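Side-chain contacts in AP endonuclease, family protein 2 (Mycobacterium smegmatis, PDB 5TNV), which binds a magnesium ion in a xylose isomerase-like TIM barrel and may act as an endonuclease: residues Asn249-Lys254 with Arg282-Leu287; Phe297-Tyr302 with Glu315-Val320. All blocks are in the same frame, centred on the assembly; numbering follows the deposited sequence.

Contact 1 (Asn249-Lys254 with Arg282-Leu287)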
ATOM      1  N   ASN A 249     -28.303   2.240  -4.827  1.00  5.25           N
ATOM      2  CA  ASN A 249     -28.702   1.033  -5.603  1.00  5.05           C
ATOM      3  C   ASN A 249     -27.545   0.444  -6.415  1.00  4.53           C
ATOM      4  O   ASN A 249     -27.768  -0.514  -7.150  1.00  5.31           O
ATOM      5  CB  ASN A 249     -29.925   1.298  -6.463  1.00  5.38           C
ATOM      6  CG  ASN A 249     -29.641   2.317  -7.561  1.00  5.55           C
ATOM      7  OD1 ASN A 249     -28.635   3.014  -7.569  1.00  6.13           O
ATOM      8  ND2 ASN A 249     -30.588   2.474  -8.473  1.00  6.75           N
ATOM      9  N   PHE A 250     -26.352   0.992  -6.307  1.00  4.82           N
ATOM     10  CA  PHE A 250     -25.181   0.613  -7.109  1.00  4.61           C
ATOM     11  C   PHE A 250     -23.981   1.229  -6.403  1.00  4.10           C
ATOM     12  O   PHE A 250     -24.151   2.198  -5.678  1.00  4.73           O
ATOM     13  CB  PHE A 250     -25.343   1.194  -8.515  1.00  4.38           C
ATOM     14  CG  PHE A 250     -24.202   0.914  -9.475  1.00  4.32           C
ATOM     15  CD1 PHE A 250     -23.728  -0.370  -9.678  1.00  4.18           C
ATOM     16  CD2 PHE A 250     -23.630   1.956 -10.213  1.00  4.44           C
ATOM     17  CE1 PHE A 250     -22.725  -0.641 -10.567  1.00  4.46           C
ATOM     18  CE2 PHE A 250     -22.615   1.684 -11.122  1.00  4.64           C
ATOM     19  CZ  PHE A 250     -22.178   0.398 -11.328  1.00  4.59           C
ATOM     20  N   TRP A 251     -22.780   0.711  -6.648  1.00  4.12           N
ATOM     21  CA  TRP A 251     -21.643   1.204  -5.859  1.00  3.86           C
ATOM     22  C   TRP A 251     -20.323   1.052  -6.643  1.00  3.47           C
ATOM     23  O   TRP A 251     -19.774  -0.024  -6.723  1.00  4.14           O
ATOM     24  CB  TRP A 251     -21.605   0.445  -4.537  1.00  4.14           C
ATOM     25  CG  TRP A 251     -20.796   1.095  -3.441  1.00  3.73           C
ATOM     26  CD1 TRP A 251     -19.979   2.202  -3.448  1.00  4.10           C
ATOM     27  CD2 TRP A 251     -20.785   0.605  -2.080  1.00  3.94           C
ATOM     28  NE1 TRP A 251     -19.465   2.406  -2.188  1.00  4.04           N
ATOM     29  CE2 TRP A 251     -19.943   1.453  -1.337  1.00  3.91           C
ATOM     30  CE3 TRP A 251     -21.414  -0.461  -1.481  1.00  4.25           C
ATOM     31  CZ2 TRP A 251     -19.734   1.230   0.022  1.00  4.31           C
ATOM     32  CZ3 TRP A 251     -21.211  -0.700  -0.117  1.00  5.13           C
ATOM     33  CH2 TRP A 251     -20.366   0.151   0.611  1.00  5.05           C
ATOM     34  N   HIS A 252     -19.828   2.182  -7.144  1.00  3.80           N
ATOM     35  CA  HIS A 252     -18.428   2.337  -7.545  1.00  3.80           C
ATOM     36  C   HIS A 252     -17.623   2.434  -6.238  1.00  3.50           C
ATOM     37  O   HIS A 252     -17.857   3.359  -5.453  1.00  3.68           O
ATOM     38  CB  HIS A 252     -18.195   3.597  -8.355  1.00  3.73           C
ATOM     39  CG  HIS A 252     -18.636   3.602  -9.765  1.00  3.85           C
ATOM     40  ND1 HIS A 252     -18.283   4.638 -10.600  1.00  4.37           N
ATOM     41  CD2 HIS A 252     -19.413   2.708 -10.448  1.00  4.11           C
ATOM     42  CE1 HIS A 252     -18.831   4.331 -11.764  1.00  5.21           C
ATOM     43  NE2 HIS A 252     -19.502   3.199 -11.742  1.00  4.55           N
ATOM     44  N   ILE A 253     -16.723   1.503  -6.042  1.00  3.46           N
ATOM     45  CA  ILE A 253     -16.105   1.331  -4.709  1.00  3.95           C
ATOM     46  C   ILE A 253     -14.582   1.371  -4.871  1.00  3.93           C
ATOM     47  O   ILE A 253     -13.988   0.464  -5.447  1.00  5.28           O
ATOM     48  CB  ILE A 253     -16.654   0.054  -4.046  1.00  4.16           C
ATOM     49  CG1 ILE A 253     -16.112  -0.094  -2.615  1.00  4.92           C
ATOM     50  CG2 ILE A 253     -16.451  -1.207  -4.857  1.00  4.56           C
ATOM     51  CD1 ILE A 253     -16.848  -1.126  -1.774  1.00  5.50           C
ATOM     52  N   LYS A 254     -13.981   2.419  -4.321  1.00  3.52           N
ATOM     53  CA  LYS A 254     -12.526   2.631  -4.404  1.00  3.37           C
ATOM     54  C   LYS A 254     -12.076   3.371  -3.154  1.00  3.24           C
ATOM     55  O   LYS A 254     -12.863   3.990  -2.429  1.00  3.69           O
ATOM     56  CB  LYS A 254     -12.118   3.356  -5.686  1.00  3.53           C
ATOM     57  CG  LYS A 254     -12.661   4.751  -5.865  1.00  3.85           C
ATOM     58  CD  LYS A 254     -12.033   5.460  -7.059  1.00  4.09           C
ATOM     59  CE  LYS A 254     -12.645   6.821  -7.403  1.00  4.01           C
ATOM     60  NZ  LYS A 254     -13.999   6.668  -7.988  1.00  4.44           N
ATOM     61  N   ARG A 282     -14.457  -2.677   5.345  1.00  4.31           N
ATOM     62  CA  ARG A 282     -15.051  -3.817   6.061  1.00  4.71           C
ATOM     63  C   ARG A 282     -16.267  -3.316   6.838  1.00  4.93           C
ATOM     64  O   ARG A 282     -17.366  -3.850   6.766  1.00  5.56           O
ATOM     65  CB  ARG A 282     -13.992  -4.491   6.929  1.00  4.54           C
ATOM     66  CG  ARG A 282     -14.490  -5.760   7.617  1.00  4.75           C
ATOM     67  CD  ARG A 282     -13.375  -6.416   8.482  1.00  4.79           C
ATOM     68  NE  ARG A 282     -12.202  -6.623   7.676  1.00  4.60           N
ATOM     69  CZ  ARG A 282     -12.042  -7.559   6.769  1.00  4.58           C
ATOM     70  NH1 ARG A 282     -12.847  -8.601   6.712  1.00  5.26           N
ATOM     71  NH2 ARG A 282     -11.031  -7.461   5.941  1.00  5.81           N
ATOM     72  N   GLN A 283     -16.063  -2.245   7.624  1.00  5.08           N
ATOM     73  CA  GLN A 283     -17.154  -1.640   8.370  1.00  5.39           C
ATOM     74  C   GLN A 283     -18.218  -1.101   7.427  1.00  4.90           C
ATOM     75  O   GLN A 283     -19.422  -1.261   7.677  1.00  5.58           O
ATOM     76  CB  GLN A 283     -16.634  -0.541   9.263  1.00  6.65           C
ATOM     77  CG  GLN A 283     -15.826  -0.964  10.447  1.00 13.05           C
ATOM     78  CD  GLN A 283     -15.212   0.216  11.221  1.00 13.89           C
ATOM     79  OE1 GLN A 283     -15.290   1.398  10.783  1.00 18.23           O
ATOM     80  NE2 GLN A 283     -14.607  -0.072  12.336  1.00 18.29           N
ATOM     81  N   ILE A 284     -17.821  -0.423   6.359  1.00  4.85           N
ATOM     82  CA  ILE A 284     -18.804   0.258   5.499  1.00  4.82           C
ATOM     83  C   ILE A 284     -19.596  -0.743   4.645  1.00  4.63           C
ATOM     84  O   ILE A 284     -20.813  -0.543   4.485  1.00  5.17           O
ATOM     85  CB  ILE A 284     -18.117   1.385   4.699  1.00  5.48           C
ATOM     86  CG1 ILE A 284     -17.611   2.488   5.630  1.00  6.99           C
ATOM     87  CG2 ILE A 284     -19.015   1.895   3.593  1.00  6.89           C
ATOM     88  CD1 ILE A 284     -18.617   3.138   6.486  1.00 11.41           C
ATOM     89  N   ILE A 285     -18.983  -1.777   4.110  1.00  4.72           N
ATOM     90  CA  ILE A 285     -19.769  -2.790   3.397  1.00  4.32           C
ATOM     91  C   ILE A 285     -20.734  -3.450   4.354  1.00  4.78           C
ATOM     92  O   ILE A 285     -21.897  -3.675   4.020  1.00  5.57           O
ATOM     93  CB  ILE A 285     -18.869  -3.804   2.678  1.00  4.60           C
ATOM     94  CG1 ILE A 285     -18.125  -3.152   1.514  1.00  4.70           C
ATOM     95  CG2 ILE A 285     -19.655  -5.020   2.208  1.00  5.54           C
ATOM     96  CD1 ILE A 285     -16.962  -3.975   1.002  1.00  5.29           C
ATOM     97  N   ARG A 286     -20.297  -3.786   5.594  1.00  5.42           N
ATOM     98  CA  ARG A 286     -21.234  -4.394   6.523  0.50  6.26           C
ATOM     99  C   ARG A 286     -22.366  -3.450   6.859  1.00  6.23           C
ATOM    100  O   ARG A 286     -23.532  -3.893   6.968  1.00  7.43           O
ATOM    101  CB  ARG A 286     -20.517  -4.841   7.805  0.50  6.06           C
ATOM    102  CG  ARG A 286     -19.855  -6.207   7.664  0.50  4.40           C
ATOM    103  CD  ARG A 286     -18.929  -6.480   8.832  0.50  5.31           C
ATOM    104  NE  ARG A 286     -18.625  -7.908   8.852  0.50  5.94           N
ATOM    105  CZ  ARG A 286     -19.257  -8.878   9.471  0.50  4.97           C
ATOM    106  NH1 ARG A 286     -18.807 -10.126   9.329  0.50  6.21           N
ATOM    107  NH2 ARG A 286     -20.307  -8.691  10.228  0.50  7.52           N
ATOM    108  N   LEU A 287     -22.104  -2.158   7.022  1.00  6.01           N
ATOM    109  CA  LEU A 287     -23.119  -1.163   7.253  1.00  6.52           C
ATOM    110  C   LEU A 287     -24.111  -1.144   6.095  1.00  6.16           C
ATOM    111  O   LEU A 287     -25.329  -1.110   6.293  1.00  7.71           O
ATOM    112  CB  LEU A 287     -22.496   0.234   7.437  1.00  7.01           C
ATOM    113  CG  LEU A 287     -23.500   1.363   7.640  1.00  9.09           C
ATOM    114  CD1 LEU A 287     -24.311   1.146   8.904  1.00 12.64           C
ATOM    115  CD2 LEU A 287     -22.738   2.696   7.619  1.00 10.74           C
TER
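Trp-251 meets Ile-284 at the rim of its six-membered ring. The methyl CG2 of Ile-284 lies 3.7 Å from CZ2 of Trp-251, at the edge of the indole and near its plane. It sits equally close to CH2, so the methyl faces the middle of the CZ2-CH2 bond. The two side chains cross at about a right angle. Ile-285, the next residue of the helix, adds its own CG1, 4.1 Å from CH2 of Trp-251, on an oblique line to the ring. The third partner is Ile-253. Its CD1 meets CD1 of Ile-285 at 4.0 Å. The same CD1 of Ile-253 also covers one face of the indole, 4.0 Å above its plane and over the centre. The indole is thus packed by its strand neighbour on a face and by the helix at its edge.

The torsions explain the reach of the strand residues. With CG anti to the backbone N (chi1 -162°), the indole of Trp-251 extends toward the helix and presents its six-membered edge to Ile-284. Ile-253 is fully extended, with chi1 -176° and chi2 166°, which carries CD1 out over the ring.

The contact is wholly apolar, and all four touching residues are buried. Further out, Pro-222, Tyr-281 and Ala-288 also pack on Trp-251, and Ile-317 of helix 306-325 on Ile-253. Between Trp-251 and Ile-253, His-252 binds the magnesium ion through ND1, together with Glu-193 and Asp-223. Its NE2 is hydrogen-bonded to Ser-104. Alternation along the strand therefore separates metal ligand from packing residues. Such a division, with ligands inside and apolar residues facing the outer helices, is characteristic of the metal-binding TIM barrels of the xylose isomerase-like family.

Contact 2 (Phe297-Tyr302 with Glu315-Val320); sequences FCCEHY and EYILQV
The ring of Phe-297 carries the methyl CG2 of Ile-317 on one face. This methyl stands 4.0 Å above the ring plane, over its centre. It makes a CH-pi contact, with CG2 only 9° off the ring normal as seen from the centroid. The nearest ring atom is CE2 of Phe-297, 4.1 Å from CG2 of Ile-317. Beyond the two segments, the Phe-297 ring meets that of Trp-27 with the planes at about 45°, and Leu-321 of the same helix also touches Phe-297. Within the helix, Val-320 CG2 lies 3.9 Å above the Tyr-316 ring, toward its rim.

The other branch of Ile-317 serves a second partner. Its CD1 approaches SG of Cys-299 at 4.0 Å, an apolar contact. CG2 is anti to the backbone N and goes to the ring, while CG1 lies beside that N. The anti chi2 of 165° then extends CD1 toward the sulfur. Ile-29 of the adjoining strand 29-32 touches both Cys-299 and Ile-317, so the isoleucine packs against more than one strand.

Phe-297 and Cys-299 point toward the helix, whereas Cys-298 between them points away and touches Phe-250 and Asn-32. One residue before Ile-317, Tyr-316 hydrogen-bonds through OH to Asp-305 of the second subunit, so this helix also takes part in the subunit interface. Strand 297-299 pairs in parallel with strands 29-32 and 251-261; after a short loop comes helix 306-325. An apolar helix residue set against alternate strand residues is the usual beta-alpha packing of a TIM barrel, here in its last strand and C-terminal helix.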
ATOM      1  N   PHE A 297     -21.728  -4.305  -7.247  1.00  4.41           N
ATOM      2  CA  PHE A 297     -20.520  -3.515  -7.063  1.00  4.30           C
ATOM      3  C   PHE A 297     -19.811  -3.275  -8.370  1.00  4.15           C
ATOM      4  O   PHE A 297     -19.895  -4.116  -9.300  1.00  4.47           O
ATOM      5  CB  PHE A 297     -19.538  -4.228  -6.105  1.00  4.95           C
ATOM      6  CG  PHE A 297     -20.018  -4.364  -4.683  1.00  4.68           C
ATOM      7  CD1 PHE A 297     -19.755  -3.393  -3.746  1.00  5.04           C
ATOM      8  CD2 PHE A 297     -20.705  -5.490  -4.273  1.00  5.25           C
ATOM      9  CE1 PHE A 297     -20.138  -3.508  -2.423  1.00  6.24           C
ATOM     10  CE2 PHE A 297     -21.139  -5.652  -2.970  1.00  6.11           C
ATOM     11  CZ  PHE A 297     -20.853  -4.659  -2.048  1.00  6.52           C
ATOM     12  N   CYS A 298     -19.043  -2.218  -8.442  1.00  3.88           N
ATOM     13  CA  CYS A 298     -18.174  -1.963  -9.572  1.00  4.15           C
ATOM     14  C   CYS A 298     -16.827  -1.436  -9.041  1.00  3.68           C
ATOM     15  O   CYS A 298     -16.780  -0.405  -8.359  1.00  4.29           O
ATOM     16  CB  CYS A 298     -18.814  -0.942 -10.517  1.00  5.14           C
ATOM     17  SG  CYS A 298     -17.825  -0.584 -11.959  1.00  7.45           S
ATOM     18  N   CYS A 299     -15.786  -2.209  -9.318  1.00  3.93           N
ATOM     19  CA  CYS A 299     -14.432  -1.834  -8.935  1.00  4.21           C
ATOM     20  C   CYS A 299     -13.875  -0.890 -10.025  1.00  4.74           C
ATOM     21  O   CYS A 299     -13.677  -1.312 -11.168  1.00  6.18           O
ATOM     22  CB  CYS A 299     -13.544  -3.062  -8.787  1.00  4.41           C
ATOM     23  SG  CYS A 299     -14.045  -4.159  -7.482  1.00  7.25           S
ATOM     24  N   GLU A 300     -13.618   0.337  -9.638  1.00  6.49           N
ATOM     25  CA  GLU A 300     -12.997   1.433 -10.354  0.50  7.92           C
ATOM     26  C   GLU A 300     -11.677   1.768  -9.656  1.00  5.37           C
ATOM     27  O   GLU A 300     -11.658   1.676  -8.458  1.00  7.27           O
ATOM     28  CB  GLU A 300     -13.854   2.728 -10.430  0.50 12.17           C
ATOM     29  CG  GLU A 300     -13.672   3.552 -11.708  0.50 12.51           C
ATOM     30  CD  GLU A 300     -12.884   4.833 -11.532  0.50  9.76           C
ATOM     31  OE1 GLU A 300     -13.076   5.638 -10.568  0.50 12.87           O
ATOM     32  OE2 GLU A 300     -12.072   5.090 -12.506  0.50  9.42           O
ATOM     33  N   HIS A 301     -10.681   2.277 -10.342  1.00  4.93           N
ATOM     34  CA  HIS A 301      -9.450   2.747  -9.668  1.00  4.04           C
ATOM     35  C   HIS A 301      -8.688   3.597 -10.639  1.00  4.71           C
ATOM     36  O   HIS A 301      -7.798   3.024 -11.347  1.00  9.24           O
ATOM     37  CB  HIS A 301      -8.635   1.565  -9.219  1.00  3.99           C
ATOM     38  CG  HIS A 301      -7.515   1.881  -8.287  1.00  3.96           C
ATOM     39  ND1 HIS A 301      -7.675   2.070  -6.931  1.00  3.97           N
ATOM     40  CD2 HIS A 301      -6.175   2.019  -8.539  1.00  4.35           C
ATOM     41  CE1 HIS A 301      -6.512   2.292  -6.413  1.00  4.03           C
ATOM     42  NE2 HIS A 301      -5.557   2.266  -7.356  1.00  4.19           N
ATOM     43  N   TYR A 302      -8.862   4.864 -10.631  1.00  4.82           N
ATOM     44  CA  TYR A 302      -8.125   5.788 -11.514  1.00  4.60           C
ATOM     45  C   TYR A 302      -6.669   5.835 -11.082  1.00  4.03           C
ATOM     46  O   TYR A 302      -6.350   6.027  -9.913  1.00  5.29           O
ATOM     47  CB  TYR A 302      -8.766   7.154 -11.467  1.00  5.26           C
ATOM     48  CG  TYR A 302      -8.121   8.095 -12.463  1.00  4.89           C
ATOM     49  CD1 TYR A 302      -7.023   8.885 -12.111  1.00  5.21           C
ATOM     50  CD2 TYR A 302      -8.579   8.228 -13.767  1.00  6.23           C
ATOM     51  CE1 TYR A 302      -6.428   9.741 -12.989  1.00  6.41           C
ATOM     52  CE2 TYR A 302      -7.976   9.104 -14.668  1.00  6.82           C
ATOM     53  CZ  TYR A 302      -6.892   9.854 -14.284  1.00  5.89           C
ATOM     54  OH  TYR A 302      -6.281  10.723 -15.135  1.00  8.50           O
ATOM     55  N   GLU A 315     -11.397  -9.476  -4.820  1.00  4.14           N
ATOM     56  CA  GLU A 315     -11.160 -10.549  -3.858  1.00  4.70           C
ATOM     57  C   GLU A 315     -11.466 -10.077  -2.441  1.00  4.29           C
ATOM     58  O   GLU A 315     -11.992 -10.836  -1.623  1.00  5.00           O
ATOM     59  CB  GLU A 315      -9.745 -11.083  -3.980  1.00  5.23           C
ATOM     60  CG  GLU A 315      -9.529 -11.862  -5.249  1.00  7.50           C
ATOM     61  CD  GLU A 315      -8.148 -12.422  -5.422  1.00 11.69           C
ATOM     62  OE1 GLU A 315      -7.313 -12.181  -4.562  1.00 20.20           O
ATOM     63  OE2 GLU A 315      -7.908 -13.096  -6.465  1.00 17.09           O
ATOM     64  N   TYR A 316     -11.101  -8.835  -2.133  1.00  3.94           N
ATOM     65  CA  TYR A 316     -11.372  -8.228  -0.837  1.00  4.43           C
ATOM     66  C   TYR A 316     -12.858  -8.190  -0.540  1.00  4.07           C
ATOM     67  O   TYR A 316     -13.295  -8.601   0.540  1.00  4.51           O
ATOM     68  CB  TYR A 316     -10.747  -6.830  -0.839  1.00  4.82           C
ATOM     69  CG  TYR A 316     -11.095  -6.026   0.395  1.00  4.19           C
ATOM     70  CD1 TYR A 316     -10.298  -6.147   1.525  1.00  6.26           C
ATOM     71  CD2 TYR A 316     -12.166  -5.163   0.467  1.00  4.87           C
ATOM     72  CE1 TYR A 316     -10.561  -5.459   2.682  1.00  5.93           C
ATOM     73  CE2 TYR A 316     -12.412  -4.438   1.605  1.00  5.15           C
ATOM     74  CZ  TYR A 316     -11.606  -4.585   2.721  1.00  4.44           C
ATOM     75  OH  TYR A 316     -11.870  -3.841   3.848  1.00  5.67           O
ATOM     76  N   ILE A 317     -13.636  -7.656  -1.473  1.00  3.95           N
ATOM     77  CA  ILE A 317     -15.084  -7.555  -1.293  1.00  4.32           C
ATOM     78  C   ILE A 317     -15.674  -8.947  -1.086  1.00  4.05           C
ATOM     79  O   ILE A 317     -16.535  -9.147  -0.222  1.00  4.59           O
ATOM     80  CB  ILE A 317     -15.746  -6.814  -2.477  1.00  4.30           C
ATOM     81  CG1 ILE A 317     -15.272  -5.366  -2.571  1.00  3.94           C
ATOM     82  CG2 ILE A 317     -17.260  -6.905  -2.415  1.00  5.15           C
ATOM     83  CD1 ILE A 317     -15.584  -4.701  -3.877  1.00  5.32           C
ATOM     84  N   LEU A 318     -15.241  -9.927  -1.876  1.00  4.60           N
ATOM     85  CA  LEU A 318     -15.775 -11.271  -1.747  0.50  4.99           C
ATOM     86  C   LEU A 318     -15.511 -11.797  -0.333  1.00  4.95           C
ATOM     87  O   LEU A 318     -16.415 -12.427   0.232  1.00  5.68           O
ATOM     88  CB  LEU A 318     -15.176 -12.123  -2.860  0.50  5.09           C
ATOM     89  CG  LEU A 318     -15.520 -13.612  -2.819  0.50  5.00           C
ATOM     90  CD1 LEU A 318     -17.012 -13.802  -3.011  0.50  5.87           C
ATOM     91  CD2 LEU A 318     -14.671 -14.360  -3.837  0.50  6.50           C
ATOM     92  N   GLN A 319     -14.359 -11.575   0.259  1.00  4.83           N
ATOM     93  CA  GLN A 319     -14.119 -12.062   1.629  1.00  4.98           C
ATOM     94  C   GLN A 319     -15.036 -11.331   2.586  1.00  4.69           C
ATOM     95  O   GLN A 319     -15.556 -11.969   3.541  1.00  5.21           O
ATOM     96  CB  GLN A 319     -12.641 -11.939   1.990  1.00  5.86           C
ATOM     97  CG  GLN A 319     -12.300 -12.611   3.317  1.00  6.20           C
ATOM     98  CD  GLN A 319     -12.629 -11.859   4.605  1.00  5.71           C
ATOM     99  OE1 GLN A 319     -12.620 -10.622   4.654  1.00  5.81           O
ATOM    100  NE2 GLN A 319     -12.965 -12.591   5.640  1.00  6.21           N
ATOM    101  N   VAL A 320     -15.162 -10.029   2.507  1.00  4.52           N
ATOM    102  CA  VAL A 320     -15.987  -9.266   3.424  1.00  4.93           C
ATOM    103  C   VAL A 320     -17.434  -9.787   3.350  1.00  4.84           C
ATOM    104  O   VAL A 320     -18.072 -10.018   4.383  1.00  5.14           O
ATOM    105  CB  VAL A 320     -15.901  -7.750   3.133  1.00  4.92           C
ATOM    106  CG1 VAL A 320     -16.933  -6.963   3.939  1.00  5.85           C
ATOM    107  CG2 VAL A 320     -14.501  -7.209   3.436  1.00  5.25           C
TER

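From the N terminus, strand 29-32 comes first and later borders strand 297-299. Contact 1 closes a loop from strand 251-261 through the antiparallel strand 266-272 to helix 281-290. The chain then enters strand 297-299, and contact 2 closes a shorter loop on helix 306-325. The loops follow in series, neither nested nor crossing. Their centres are 9 Å apart, and they touch. Neighbouring strands are joined by a probable hydrogen bond from Cys-298 N to Trp-251 O, and the two helices by one between Arg-282 NH1 and Gln-319 OE1. Together they tie two neighbouring strands and their outer helices into one part of the barrel wall, and both contacts touch the second subunit.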